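Local coordinates for pyocin S5 (Pseudomonas aeruginosa PAO1, PDB 6THK), which is imported into Pseudomonas aeruginosa as a bacteriocin and probably kills by forming pores that depolarise the cytoplasmic membrane, at residues Gly123-Tyr128 with Val169-Gln174; Lys142-Asn147 with Tyr155-Leu160; Lys66-Ile71 with Lys173-Ser178. The protein carries 1 engineered substitution. One frame throughout, in Å; residues are numbered along the deposited sequence.

Contact 1 (Gly123-Tyr128 with Val169-Gln174). With ZN (zinc ion), chain F.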
loop_
_atom_site.group_PDB
_atom_site.type_symbol
_atom_site.label_atom_id
_atom_site.label_comp_id
_atom_site.label_asym_id
_atom_site.label_seq_id
_atom_site.Cartn_x
_atom_site.Cartn_y
_atom_site.Cartn_z
ATOM N N GLY A 123 2.758 -10.731 75.037
ATOM C CA GLY A 123 2.997 -10.009 76.283
ATOM C C GLY A 123 3.339 -8.540 76.099
ATOM O O GLY A 123 3.450 -8.071 74.962
ATOM N N PRO A 124 3.557 -7.802 77.180
ATOM C CA PRO A 124 3.889 -6.375 77.069
ATOM C C PRO A 124 5.308 -6.113 76.576
ATOM O O PRO A 124 6.134 -7.016 76.589
ATOM C CB PRO A 124 3.738 -5.872 78.502
ATOM C CG PRO A 124 4.029 -7.062 79.337
ATOM C CD PRO A 124 3.485 -8.239 78.580
ATOM N N PHE A 125 5.578 -4.882 76.154
ATOM C CA PHE A 125 6.892 -4.509 75.658
ATOM C C PHE A 125 7.872 -4.171 76.779
ATOM O O PHE A 125 7.701 -3.182 77.503
ATOM C CB PHE A 125 6.817 -3.388 74.609
ATOM C CG PHE A 125 8.174 -2.888 74.180
ATOM C CD1 PHE A 125 9.091 -3.743 73.579
ATOM C CD2 PHE A 125 8.553 -1.577 74.414
ATOM C CE1 PHE A 125 10.368 -3.295 73.230
ATOM C CE2 PHE A 125 9.821 -1.121 74.042
ATOM C CZ PHE A 125 10.723 -1.984 73.453
ATOM N N ILE A 126 8.920 -4.980 76.883
ATOM C CA ILE A 126 9.976 -4.768 77.853
ATOM C C ILE A 126 11.282 -4.600 77.065
ATOM O O ILE A 126 11.685 -5.529 76.358
ATOM C CB ILE A 126 10.045 -5.921 78.913
ATOM C CG1 ILE A 126 8.635 -6.324 79.439
ATOM C CG2 ILE A 126 10.991 -5.551 80.066
ATOM C CD1 ILE A 126 8.552 -7.657 80.163
ATOM N N ASP A 127 11.926 -3.414 77.149
ATOM C CA ASP A 127 13.192 -3.180 76.456
ATOM C C ASP A 127 14.278 -3.697 77.376
ATOM O O ASP A 127 14.903 -2.919 78.097
ATOM C CB ASP A 127 13.392 -1.686 76.130
ATOM C CG ASP A 127 14.199 -1.428 74.868
ATOM O OD1 ASP A 127 14.133 -2.265 73.933
ATOM O OD2 ASP A 127 14.838 -0.360 74.784
ATOM N N TYR A 128 14.471 -5.034 77.349
ATOM C CA TYR A 128 15.358 -5.841 78.192
ATOM C C TYR A 128 16.719 -5.223 78.494
ATOM O O TYR A 128 17.102 -5.158 79.668
ATOM C CB TYR A 128 15.534 -7.253 77.615
ATOM C CG TYR A 128 14.226 -7.952 77.342
ATOM C CD1 TYR A 128 13.460 -8.475 78.381
ATOM C CD2 TYR A 128 13.744 -8.085 76.046
ATOM C CE1 TYR A 128 12.242 -9.105 78.134
ATOM C CE2 TYR A 128 12.517 -8.694 75.789
ATOM C CZ TYR A 128 11.782 -9.222 76.833
ATOM O OH TYR A 128 10.585 -9.833 76.575
ATOM N N VAL A 169 13.887 -13.942 73.536
ATOM C CA VAL A 169 14.591 -14.439 72.347
ATOM C C VAL A 169 13.781 -13.985 71.137
ATOM O O VAL A 169 14.344 -13.330 70.258
ATOM C CB VAL A 169 14.816 -15.976 72.387
ATOM C CG1 VAL A 169 15.160 -16.531 71.010
ATOM C CG2 VAL A 169 15.901 -16.332 73.389
ATOM N N ALA A 170 12.443 -14.245 71.151
ATOM C CA ALA A 170 11.489 -13.826 70.117
ATOM C C ALA A 170 11.614 -12.331 69.787
ATOM O O ALA A 170 11.649 -11.992 68.600
ATOM C CB ALA A 170 10.067 -14.148 70.551
ATOM N N TYR A 171 11.742 -11.448 70.827
ATOM C CA TYR A 171 11.893 -9.996 70.651
ATOM C C TYR A 171 13.138 -9.627 69.842
ATOM O O TYR A 171 13.040 -8.808 68.928
ATOM C CB TYR A 171 11.873 -9.248 71.992
ATOM C CG TYR A 171 12.306 -7.795 71.906
ATOM C CD1 TYR A 171 11.487 -6.834 71.317
ATOM C CD2 TYR A 171 13.542 -7.385 72.397
ATOM C CE1 TYR A 171 11.889 -5.505 71.212
ATOM C CE2 TYR A 171 13.956 -6.057 72.296
ATOM C CZ TYR A 171 13.120 -5.117 71.716
ATOM O OH TYR A 171 13.522 -3.802 71.623
ATOM N N TYR A 172 14.299 -10.199 70.191
ATOM C CA TYR A 172 15.548 -9.918 69.490
ATOM C C TYR A 172 15.626 -10.634 68.132
ATOM O O TYR A 172 16.361 -10.182 67.258
ATOM C CB TYR A 172 16.770 -10.200 70.385
ATOM C CG TYR A 172 16.896 -9.245 71.555
ATOM C CD1 TYR A 172 17.150 -7.889 71.353
ATOM C CD2 TYR A 172 16.777 -9.697 72.867
ATOM C CE1 TYR A 172 17.252 -7.001 72.426
ATOM C CE2 TYR A 172 16.910 -8.825 73.950
ATOM C CZ TYR A 172 17.136 -7.476 73.724
ATOM O OH TYR A 172 17.234 -6.604 74.778
ATOM N N LYS A 173 14.856 -11.729 67.947
ATOM C CA LYS A 173 14.779 -12.472 66.686
ATOM C C LYS A 173 13.982 -11.640 65.686
ATOM O O LYS A 173 14.446 -11.452 64.558
ATOM C CB LYS A 173 14.142 -13.862 66.878
ATOM C CG LYS A 173 15.119 -14.929 67.368
ATOM C CD LYS A 173 15.812 -15.682 66.230
ATOM C CE LYS A 173 16.848 -16.670 66.721
ATOM N NZ LYS A 173 16.249 -17.838 67.423
ATOM N N GLN A 174 12.826 -11.081 66.111
ATOM C CA GLN A 174 12.008 -10.234 65.238
ATOM C C GLN A 174 12.681 -8.909 64.930
ATOM O O GLN A 174 12.446 -8.352 63.866
ATOM C CB GLN A 174 10.572 -10.044 65.768
ATOM C CG GLN A 174 10.406 -9.182 67.035
ATOM C CD GLN A 174 10.459 -7.690 66.778
ATOM O OE1 GLN A 174 9.896 -7.168 65.812
ATOM N NE2 GLN A 174 11.176 -6.977 67.629
HETATM ZN ZN ZN F . 16.177 -2.083 73.300
#
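Y171 and Y128 are brought together by different first torsions: Y171 has its CG turned opposite its own nitrogen (chi1 168°), which carries the ring out from helix 157-212, whereas Y128 has CG opposite its carbonyl carbon (chi1 -53°), bringing its ring alongside. The two side chains run past each other in opposite directions, Y128 CD2 lying 3.7 Å from Y171 CD2, with Y171 at the edge of the Y128 ring. On the other flank of this meeting, F125 presents its ring edge to Y171, and F125 CE1 comes to 3.4 Å from Y171 CE1. Y172 closes the group: its OH sits 3.4 Å from Y128 CB, and Y171 CD2 stands over the centre of the Y172 ring, 3.6 Å above its plane. The three ring pairs across the contact are all oblique, so the aromatic cluster interlocks at mixed angles without forming a regular stack. At the far end of Y171 the hydroxyl approaches the carboxylate of D127, whose plane is 86° from the tyrosine ring. The Y171 OH to D127 OD1 distance is 2.8 Å, but the hydrogen bond is weak and a second acceptor competes. The same OD1 binds zinc at 2.1 Å, and OD2 is a looser ligand at 2.6 Å from the metal. E129 supplies another ligand, and Y172 OH is hydrogen-bonded to that glutamate, so two neighbouring tyrosines of the helix act as second-shell residues. D127 is also the centre of an inverse gamma turn. The result is a loop-borne zinc site with acidic ligands, packed on a helix through an aromatic cluster.

Contact 2 (Lys142-Asn147 with Tyr155-Leu160)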
loop_
_atom_site.group_PDB
_atom_site.type_symbol
_atom_site.label_atom_id
_atom_site.label_comp_id
_atom_site.label_asym_id
_atom_site.label_seq_id
_atom_site.Cartn_x
_atom_site.Cartn_y
_atom_site.Cartn_z
ATOM N N LYS A 142 3.882 -8.889 87.566
ATOM C CA LYS A 142 2.603 -8.303 87.201
ATOM C C LYS A 142 1.903 -9.187 86.180
ATOM O O LYS A 142 0.694 -9.341 86.223
ATOM C CB LYS A 142 2.786 -6.892 86.651
ATOM N N ILE A 143 2.656 -9.743 85.239
ATOM C CA ILE A 143 2.063 -10.628 84.253
ATOM C C ILE A 143 1.501 -11.862 84.937
ATOM O O ILE A 143 0.391 -12.285 84.656
ATOM C CB ILE A 143 3.094 -11.095 83.211
ATOM C CG1 ILE A 143 3.571 -9.914 82.370
ATOM C CG2 ILE A 143 2.504 -12.158 82.307
ATOM C CD1 ILE A 143 4.772 -10.224 81.500
ATOM N N TRP A 144 2.266 -12.418 85.866
ATOM C CA TRP A 144 1.849 -13.612 86.583
ATOM C C TRP A 144 0.617 -13.383 87.431
ATOM O O TRP A 144 -0.285 -14.206 87.465
ATOM C CB TRP A 144 2.983 -14.117 87.464
ATOM C CG TRP A 144 2.810 -15.517 87.918
ATOM C CD1 TRP A 144 2.587 -16.605 87.140
ATOM C CD2 TRP A 144 2.858 -15.991 89.265
ATOM N NE1 TRP A 144 2.490 -17.729 87.914
ATOM C CE2 TRP A 144 2.655 -17.378 89.225
ATOM C CE3 TRP A 144 3.058 -15.376 90.500
ATOM C CZ2 TRP A 144 2.638 -18.159 90.368
ATOM C CZ3 TRP A 144 3.042 -16.152 91.633
ATOM C CH2 TRP A 144 2.835 -17.530 91.561
ATOM N N GLU A 145 0.581 -12.245 88.103
ATOM C CA GLU A 145 -0.535 -11.905 88.980
ATOM C C GLU A 145 -1.910 -11.843 88.276
ATOM O O GLU A 145 -2.938 -12.009 88.917
ATOM C CB GLU A 145 -0.220 -10.665 89.845
ATOM C CG GLU A 145 0.892 -10.893 90.880
ATOM C CD GLU A 145 1.250 -9.647 91.682
ATOM O OE1 GLU A 145 0.770 -8.566 91.306
ATOM O OE2 GLU A 145 2.004 -9.739 92.685
ATOM N N LYS A 146 -1.860 -11.693 86.972
ATOM C CA LYS A 146 -3.063 -11.643 86.206
ATOM C C LYS A 146 -3.870 -12.921 86.311
ATOM O O LYS A 146 -5.000 -12.962 85.883
ATOM C CB LYS A 146 -2.721 -11.349 84.767
ATOM C CG LYS A 146 -2.766 -9.870 84.479
ATOM C CD LYS A 146 -1.571 -9.392 83.692
ATOM C CE LYS A 146 -1.812 -9.541 82.208
ATOM N NZ LYS A 146 -2.121 -8.231 81.582
ATOM N N ASN A 147 -3.290 -13.938 86.914
ATOM C CA ASN A 147 -3.977 -15.196 87.024
ATOM C C ASN A 147 -4.624 -15.393 88.366
ATOM O O ASN A 147 -4.362 -14.675 89.312
ATOM C CB ASN A 147 -2.999 -16.319 86.773
ATOM C CG ASN A 147 -2.672 -16.475 85.309
ATOM O OD1 ASN A 147 -3.469 -16.131 84.450
ATOM N ND2 ASN A 147 -1.500 -16.998 85.023
ATOM N N TYR A 155 0.348 -23.142 86.999
ATOM C CA TYR A 155 1.314 -22.361 86.262
ATOM C C TYR A 155 2.150 -21.590 87.252
ATOM O O TYR A 155 1.835 -20.469 87.590
ATOM C CB TYR A 155 0.563 -21.379 85.385
ATOM C CG TYR A 155 1.373 -20.651 84.341
ATOM C CD1 TYR A 155 2.146 -21.329 83.433
ATOM C CD2 TYR A 155 1.330 -19.278 84.254
ATOM C CE1 TYR A 155 2.864 -20.658 82.477
ATOM C CE2 TYR A 155 2.042 -18.606 83.301
ATOM C CZ TYR A 155 2.802 -19.301 82.420
ATOM O OH TYR A 155 3.500 -18.622 81.478
ATOM N N PRO A 156 3.244 -22.184 87.698
ATOM C CA PRO A 156 4.101 -21.501 88.686
ATOM C C PRO A 156 4.892 -20.328 88.106
ATOM O O PRO A 156 5.014 -20.207 86.880
ATOM C CB PRO A 156 5.041 -22.610 89.153
ATOM C CG PRO A 156 5.128 -23.539 88.001
ATOM C CD PRO A 156 3.771 -23.523 87.360
ATOM N N PHE A 157 5.445 -19.474 88.994
ATOM C CA PHE A 157 6.229 -18.319 88.586
ATOM C C PHE A 157 7.465 -18.694 87.802
ATOM O O PHE A 157 7.821 -17.979 86.871
ATOM C CB PHE A 157 6.596 -17.409 89.762
ATOM C CG PHE A 157 7.240 -16.106 89.334
ATOM C CD1 PHE A 157 6.472 -15.069 88.820
ATOM C CD2 PHE A 157 8.616 -15.934 89.409
ATOM C CE1 PHE A 157 7.064 -13.877 88.412
ATOM C CE2 PHE A 157 9.206 -14.734 89.014
ATOM C CZ PHE A 157 8.428 -13.716 88.504
ATOM N N GLN A 158 8.121 -19.809 88.173
ATOM C CA GLN A 158 9.312 -20.305 87.482
ATOM C C GLN A 158 8.985 -20.720 86.055
ATOM O O GLN A 158 9.849 -20.611 85.180
ATOM C CB GLN A 158 9.973 -21.455 88.252
ATOM C CG GLN A 158 10.512 -21.050 89.632
ATOM C CD GLN A 158 11.233 -19.714 89.652
ATOM O OE1 GLN A 158 12.205 -19.483 88.926
ATOM N NE2 GLN A 158 10.760 -18.815 90.495
ATOM N N GLN A 159 7.723 -21.179 85.825
ATOM C CA GLN A 159 7.213 -21.583 84.516
ATOM C C GLN A 159 7.036 -20.375 83.646
ATOM O O GLN A 159 7.415 -20.418 82.472
ATOM C CB GLN A 159 5.908 -22.388 84.606
ATOM C CG GLN A 159 5.585 -23.196 83.335
ATOM C CD GLN A 159 6.724 -24.047 82.771
ATOM O OE1 GLN A 159 7.648 -24.486 83.474
ATOM N NE2 GLN A 159 6.659 -24.295 81.471
ATOM N N LEU A 160 6.568 -19.279 84.241
ATOM C CA LEU A 160 6.391 -18.021 83.531
ATOM C C LEU A 160 7.747 -17.439 83.149
ATOM O O LEU A 160 7.916 -16.907 82.063
ATOM C CB LEU A 160 5.626 -17.021 84.381
ATOM C CG LEU A 160 5.536 -15.643 83.737
ATOM C CD1 LEU A 160 4.395 -15.604 82.741
ATOM C CD2 LEU A 160 5.379 -14.552 84.776
#
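W144 lays one face of its indole against F157 while the N-H at its edge points at the backbone of Y155. The bond from W144 NE1 to Y155 O is 2.8 Å long, with an N-H...O angle of 159°, and the oxygen lies close to the indole plane although the donor is tilted from the carbonyl plane. With F157 it helps to fix the indole's rotation. Over the face, F157 CB sits almost on the normal of the six-membered ring, 3.9 Å from its centroid, in a CH-pi contact. The F157 ring then turns its edge toward the five-membered ring in an offset edge-to-face pair, the planes 76° apart and the centroids 5.5 Å apart. F157 N also lies over this face, toward the rim.

These contacts close the connection between helix 133-145 and helix 157-212 through the short helix 149-154: W144 and I143 belong to the first, and P156 is the N-cap residue of the last. R152 of that short helix makes a cation-pi contact with W144.

Further along helix 157-212, L160 CD2 packs 3.6 Å from W144 CB, and L160 CD1 reaches I143 CG2 at 4.0 Å. W144 has CG opposite its backbone nitrogen (chi1 -163°), a setting that swings the indole over to helix 157-212. The Y155 ring meets N147 obliquely, Y155 CD2 lying 3.7 Å from N147 ND2, while its hydroxyl is hydrogen-bonded to D163.

Contact 3 (Lys66-Ile71 with Lys173-Ser178)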
loop_
_atom_site.group_PDB
_atom_site.type_symbol
_atom_site.label_atom_id
_atom_site.label_comp_id
_atom_site.label_asym_id
_atom_site.label_seq_id
_atom_site.Cartn_x
_atom_site.Cartn_y
_atom_site.Cartn_z
ATOM N N LYS A 66 24.637 -10.170 68.358
ATOM C CA LYS A 66 25.567 -10.937 67.517
ATOM C C LYS A 66 24.890 -11.297 66.195
ATOM O O LYS A 66 25.493 -11.132 65.141
ATOM C CB LYS A 66 26.074 -12.197 68.234
ATOM N N GLU A 67 23.619 -11.740 66.260
ATOM C CA GLU A 67 22.806 -12.119 65.113
ATOM C C GLU A 67 22.526 -10.917 64.222
ATOM O O GLU A 67 22.725 -11.023 63.014
ATOM C CB GLU A 67 21.497 -12.763 65.567
ATOM C CG GLU A 67 21.685 -14.118 66.227
ATOM C CD GLU A 67 20.435 -14.688 66.867
ATOM O OE1 GLU A 67 19.341 -14.534 66.276
ATOM O OE2 GLU A 67 20.552 -15.293 67.958
ATOM N N LYS A 68 22.121 -9.767 64.815
ATOM C CA LYS A 68 21.826 -8.534 64.074
ATOM C C LYS A 68 23.047 -7.987 63.335
ATOM O O LYS A 68 22.898 -7.318 62.313
ATOM C CB LYS A 68 21.179 -7.454 64.967
ATOM C CG LYS A 68 20.443 -6.372 64.171
ATOM C CD LYS A 68 19.824 -5.274 65.014
ATOM C CE LYS A 68 19.234 -4.218 64.111
ATOM N NZ LYS A 68 18.041 -3.556 64.704
ATOM N N LYS A 69 24.244 -8.268 63.851
ATOM C CA LYS A 69 25.482 -7.822 63.234
ATOM C C LYS A 69 25.810 -8.702 62.017
ATOM O O LYS A 69 26.355 -8.184 61.038
ATOM C CB LYS A 69 26.638 -7.820 64.253
ATOM N N GLU A 70 25.434 -10.001 62.059
ATOM C CA GLU A 70 25.746 -10.985 61.005
ATOM C C GLU A 70 24.606 -11.390 60.035
ATOM O O GLU A 70 24.864 -12.197 59.124
ATOM C CB GLU A 70 26.279 -12.288 61.636
ATOM C CG GLU A 70 27.388 -12.141 62.672
ATOM C CD GLU A 70 27.815 -13.429 63.350
ATOM O OE1 GLU A 70 27.025 -14.399 63.358
ATOM O OE2 GLU A 70 28.952 -13.473 63.872
ATOM N N ILE A 71 23.361 -10.901 60.264
ATOM C CA ILE A 71 22.184 -11.279 59.458
ATOM C C ILE A 71 22.288 -10.889 57.975
ATOM O O ILE A 71 22.088 -11.769 57.140
ATOM C CB ILE A 71 20.830 -10.798 60.029
ATOM C CG1 ILE A 71 20.936 -9.353 60.537
ATOM C CG2 ILE A 71 20.314 -11.776 61.076
ATOM C CD1 ILE A 71 19.779 -8.576 60.457
ATOM N N LYS A 173 14.856 -11.729 67.947
ATOM C CA LYS A 173 14.779 -12.472 66.686
ATOM C C LYS A 173 13.982 -11.640 65.686
ATOM O O LYS A 173 14.446 -11.452 64.558
ATOM C CB LYS A 173 14.142 -13.862 66.878
ATOM C CG LYS A 173 15.119 -14.929 67.368
ATOM C CD LYS A 173 15.812 -15.682 66.230
ATOM C CE LYS A 173 16.848 -16.670 66.721
ATOM N NZ LYS A 173 16.249 -17.838 67.423
ATOM N N GLN A 174 12.826 -11.081 66.111
ATOM C CA GLN A 174 12.008 -10.234 65.238
ATOM C C GLN A 174 12.681 -8.909 64.930
ATOM O O GLN A 174 12.446 -8.352 63.866
ATOM C CB GLN A 174 10.572 -10.044 65.768
ATOM C CG GLN A 174 10.406 -9.182 67.035
ATOM C CD GLN A 174 10.459 -7.690 66.778
ATOM O OE1 GLN A 174 9.896 -7.168 65.812
ATOM N NE2 GLN A 174 11.176 -6.977 67.629
ATOM N N ASP A 175 13.507 -8.395 65.851
ATOM C CA ASP A 175 14.227 -7.145 65.644
ATOM C C ASP A 175 15.301 -7.303 64.561
ATOM O O ASP A 175 15.400 -6.457 63.679
ATOM C CB ASP A 175 14.843 -6.653 66.958
ATOM C CG ASP A 175 15.940 -5.633 66.768
ATOM O OD1 ASP A 175 15.617 -4.471 66.431
ATOM O OD2 ASP A 175 17.126 -6.001 66.936
ATOM N N SER A 176 16.117 -8.360 64.646
ATOM C CA SER A 176 17.166 -8.594 63.665
ATOM C C SER A 176 16.524 -8.944 62.315
ATOM O O SER A 176 16.899 -8.359 61.302
ATOM C CB SER A 176 18.140 -9.670 64.141
ATOM O OG SER A 176 17.501 -10.911 64.383
ATOM N N LEU A 177 15.484 -9.798 62.313
ATOM C CA LEU A 177 14.772 -10.158 61.094
ATOM C C LEU A 177 14.121 -8.963 60.413
ATOM O O LEU A 177 14.114 -8.919 59.183
ATOM C CB LEU A 177 13.744 -11.257 61.330
ATOM C CG LEU A 177 14.174 -12.659 60.934
ATOM C CD1 LEU A 177 13.310 -13.686 61.603
ATOM C CD2 LEU A 177 14.089 -12.855 59.432
ATOM N N SER A 178 13.620 -7.974 61.200
ATOM C CA SER A 178 13.004 -6.763 60.648
ATOM C C SER A 178 14.002 -5.970 59.831
ATOM O O SER A 178 13.641 -5.477 58.765
ATOM C CB SER A 178 12.408 -5.890 61.740
ATOM O OG SER A 178 11.080 -6.291 62.028
HETATM O O HOH W 1 17.121 -13.653 63.787
#
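The carboxylates of D175 and E67 are the flat groups, and each meets a lysine of the facing helix in a different way. K68 reaches D175 from the syn side of OD1, with its ammonium group 30° out of the carboxylate plane; K68 NZ to D175 OD1 is 3.1 Å, a salt bridge. The same nitrogen makes only a weak bond to the other oxygen, K68 NZ to D175 OD2 being 3.4 Å. E67 instead meets the aliphatic part of its lysine: E67 OE1 lies 3.3 Å from K173 CE, but 4.7 Å from K173 NZ. The opposite charges are near, without a direct ion pair.

The two segments belong to helices 42-87 and 157-212, which run almost parallel, with axes 9.1 Å apart and 18° between their directions. With helix 95-121, whose Y116 touches K173, Q174 and L177, they form a three-helix bundle at the N-terminal end of the modelled chain. The small side chain of S176 is consistent with the close approach here, K68 CA and S176 CA being 4.7 Å apart. S176 CB packs against CA and CB of K68, and K68 CG passes over the same serine on the way to D175.

S176 OG bonds a water at 2.8 Å, and that water gives a weak hydrogen bond to E67 OE1, linking the helices through solvent. The hydroxyl also lies within hydrogen-bonding reach of K173 O and Y172 O one turn back. One turn further along, I71 places CG1 between its own nitrogen and carbonyl carbon (chi1 43°), and CD1 comes to 3.0 Å from S176 O, a short contact that suggests strain or imprecise placement. K68 NZ has a second, long and weak ion partner in E179.

Overall arrangement
All three contacts use helix 157-212, met in turn along its length: contact 2 at its start, contact 1 about a dozen residues on, and contact 3 overlapping the end of contact 1. Contacts 1 and 3 share K173 and Q174, and their centres are 12 Å apart. Contacts 1 and 2 are 18 Å apart between centres and touch where P124 CD packs 3.8 Å from I143 CD1. Contacts 2 and 3 do not touch, their nearest atoms being about 16 Å apart. The zinc belongs to contact 1, yet the D175 side chain of contact 3 comes to about 7 Å from it; contact 2 lies away from the metal sites.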